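Side-chain contact in aldose 1-epimerase (Caenorhabditis elegans, PDB 1LUR), which probably interconverts the alpha and beta anomers of aldose sugars such as galactose: residues A139-T144 with G165-T170. Numbering follows the deposited sequence.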
ATOM      1  N   ALA A 139      14.919 -12.337  -5.564  1.00 28.64           N
ATOM      2  CA  ALA A 139      14.640 -11.087  -6.244  1.00 27.54           C
ATOM      3  C   ALA A 139      15.423  -9.938  -5.647  1.00 28.30           C
ATOM      4  O   ALA A 139      15.709  -9.915  -4.448  1.00 27.72           O
ATOM      5  CB  ALA A 139      13.149 -10.774  -6.177  1.00 28.66           C
ATOM      6  N   LYS A 140      15.788  -9.000  -6.508  1.00 26.42           N
ATOM      7  CA  LYS A 140      16.525  -7.820  -6.104  1.00 27.74           C
ATOM      8  C   LYS A 140      15.450  -6.764  -6.324  1.00 27.12           C
ATOM      9  O   LYS A 140      15.036  -6.530  -7.457  1.00 25.87           O
ATOM     10  CB  LYS A 140      17.721  -7.566  -7.023  1.00 28.73           C
ATOM     11  CG  LYS A 140      18.491  -6.309  -6.639  1.00 33.99           C
ATOM     12  CD  LYS A 140      19.644  -6.032  -7.583  1.00 37.34           C
ATOM     13  CE  LYS A 140      20.254  -4.671  -7.284  1.00 39.53           C
ATOM     14  NZ  LYS A 140      19.259  -3.576  -7.456  1.00 39.91           N
ATOM     15  N   ILE A 141      14.982  -6.158  -5.241  1.00 26.72           N
ATOM     16  CA  ILE A 141      13.945  -5.147  -5.329  1.00 27.93           C
ATOM     17  C   ILE A 141      14.429  -3.732  -5.062  1.00 29.86           C
ATOM     18  O   ILE A 141      15.175  -3.489  -4.113  1.00 30.47           O
ATOM     19  CB  ILE A 141      12.785  -5.456  -4.339  1.00 26.42           C
ATOM     20  CG1 ILE A 141      12.217  -6.852  -4.606  1.00 27.69           C
ATOM     21  CG2 ILE A 141      11.660  -4.448  -4.501  1.00 23.57           C
ATOM     22  CD1 ILE A 141      12.772  -7.923  -3.699  1.00 26.74           C
ATOM     23  N   ASP A 142      13.985  -2.805  -5.908  1.00 29.75           N
ATOM     24  CA  ASP A 142      14.343  -1.401  -5.791  1.00 29.77           C
ATOM     25  C   ASP A 142      13.064  -0.573  -5.795  1.00 28.23           C
ATOM     26  O   ASP A 142      12.221  -0.722  -6.678  1.00 25.50           O
ATOM     27  CB  ASP A 142      15.251  -0.983  -6.951  1.00 35.89           C
ATOM     28  CG  ASP A 142      16.693  -1.406  -6.740  1.00 40.69           C
ATOM     29  OD1 ASP A 142      16.946  -2.615  -6.541  1.00 43.01           O
ATOM     30  OD2 ASP A 142      17.577  -0.520  -6.768  1.00 46.77           O
ATOM     31  N   VAL A 143      12.923   0.285  -4.788  1.00 26.12           N
ATOM     32  CA  VAL A 143      11.757   1.145  -4.657  1.00 27.18           C
ATOM     33  C   VAL A 143      12.199   2.599  -4.580  1.00 28.30           C
ATOM     34  O   VAL A 143      13.114   2.940  -3.822  1.00 29.61           O
ATOM     35  CB  VAL A 143      10.957   0.796  -3.385  1.00 25.81           C
ATOM     36  CG1 VAL A 143       9.977   1.913  -3.055  1.00 31.28           C
ATOM     37  CG2 VAL A 143      10.217  -0.518  -3.596  1.00 25.53           C
ATOM     38  N   THR A 144      11.543   3.454  -5.358  1.00 27.26           N
ATOM     39  CA  THR A 144      11.885   4.871  -5.366  1.00 25.90           C
ATOM     40  C   THR A 144      10.700   5.760  -5.036  1.00 25.91           C
ATOM     41  O   THR A 144       9.575   5.500  -5.468  1.00 26.51           O
ATOM     42  CB  THR A 144      12.434   5.309  -6.750  1.00 24.55           C
ATOM     43  OG1 THR A 144      13.566   4.505  -7.101  1.00 24.15           O
ATOM     44  CG2 THR A 144      12.856   6.789  -6.714  1.00 25.98           C
ATOM     45  N   GLY A 165      10.214 -16.933  -9.317  1.00 25.07           N
ATOM     46  CA  GLY A 165       9.435 -16.874  -8.095  1.00 24.26           C
ATOM     47  C   GLY A 165       8.219 -15.985  -8.259  1.00 22.32           C
ATOM     48  O   GLY A 165       7.782 -15.718  -9.376  1.00 22.14           O
ATOM     49  N   LEU A 166       7.681 -15.523  -7.141  1.00 19.78           N
ATOM     50  CA  LEU A 166       6.509 -14.659  -7.160  1.00 19.11           C
ATOM     51  C   LEU A 166       6.851 -13.306  -6.542  1.00 17.42           C
ATOM     52  O   LEU A 166       7.646 -13.230  -5.612  1.00 20.37           O
ATOM     53  CB  LEU A 166       5.368 -15.313  -6.361  1.00 18.92           C
ATOM     54  CG  LEU A 166       4.851 -16.690  -6.802  1.00 21.76           C
ATOM     55  CD1 LEU A 166       4.050 -17.333  -5.684  1.00 22.18           C
ATOM     56  CD2 LEU A 166       3.994 -16.541  -8.059  1.00 21.81           C
ATOM     57  N   LEU A 167       6.276 -12.236  -7.083  1.00 21.36           N
ATOM     58  CA  LEU A 167       6.521 -10.899  -6.554  1.00 20.09           C
ATOM     59  C   LEU A 167       5.313 -10.014  -6.846  1.00 21.59           C
ATOM     60  O   LEU A 167       4.949  -9.769  -8.006  1.00 21.10           O
ATOM     61  CB  LEU A 167       7.790 -10.262  -7.138  1.00 20.59           C
ATOM     62  CG  LEU A 167       8.260  -9.025  -6.346  1.00 22.13           C
ATOM     63  CD1 LEU A 167       8.918  -9.465  -5.046  1.00 20.02           C
ATOM     64  CD2 LEU A 167       9.242  -8.206  -7.165  1.00 22.45           C
ATOM     65  N   ALA A 168       4.677  -9.552  -5.780  1.00 19.82           N
ATOM     66  CA  ALA A 168       3.506  -8.692  -5.899  1.00 20.88           C
ATOM     67  C   ALA A 168       3.609  -7.739  -4.725  1.00 21.36           C
ATOM     68  O   ALA A 168       3.290  -8.095  -3.588  1.00 21.81           O
ATOM     69  CB  ALA A 168       2.238  -9.526  -5.824  1.00 18.76           C
ATOM     70  N   LEU A 169       4.074  -6.525  -5.002  1.00 21.14           N
ATOM     71  CA  LEU A 169       4.235  -5.529  -3.955  1.00 20.40           C
ATOM     72  C   LEU A 169       3.116  -4.507  -3.855  1.00 20.95           C
ATOM     73  O   LEU A 169       2.180  -4.493  -4.655  1.00 20.60           O
ATOM     74  CB  LEU A 169       5.537  -4.758  -4.194  1.00 20.28           C
ATOM     75  CG  LEU A 169       6.767  -5.544  -4.657  1.00 22.78           C
ATOM     76  CD1 LEU A 169       7.869  -4.570  -5.067  1.00 23.54           C
ATOM     77  CD2 LEU A 169       7.242  -6.461  -3.536  1.00 24.38           C
ATOM     78  N   THR A 170       3.251  -3.650  -2.849  1.00 22.03           N
ATOM     79  CA  THR A 170       2.316  -2.563  -2.580  1.00 23.34           C
ATOM     80  C   THR A 170       2.927  -1.647  -1.532  1.00 23.69           C
ATOM     81  O   THR A 170       3.997  -1.939  -0.990  1.00 23.24           O
ATOM     82  CB  THR A 170       0.923  -3.016  -2.078  1.00 22.59           C
ATOM     83  OG1 THR A 170       0.004  -1.923  -2.250  1.00 24.41           O
ATOM     84  CG2 THR A 170       0.946  -3.383  -0.588  1.00 22.20           C
TER
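I141 meets L167 and L169 in a small, wholly apolar contact between the inward face of strand 138-147, part of the large antiparallel sheet, and the segment 165-170 that leads into strand 170-175 of a second sheet. It illustrates how parts of a beta-sandwich, the fold of aldose 1-epimerases, can pack without backbone pairing: these two segments meet through side chains alone, with no hydrogen bond between them. With CG2 anti to the backbone N (chi1 -57° for CG1), that methyl of I141 meets CD1 of L169 at 3.8 Å, whereas CG1 passes CD2 of L167 more loosely, at 4.2 Å, the two side chains running in opposite directions. A159 of the adjoining strand 152-160 touches both I141 and L167, and W112 and L107 extend the apolar surroundings. Strand alternation sends K140 and D142 to the other face, where K140 NZ donates to D142 OD1 at 2.7 Å in a salt bridge. Charge is thus kept on the more open face, while the buried one joins the segments by dispersion and exclusion of water; the I141 contact itself sets no register, and the hydrogen bond between L169 N and the Y327 hydroxyl supplies a directional tie nearby.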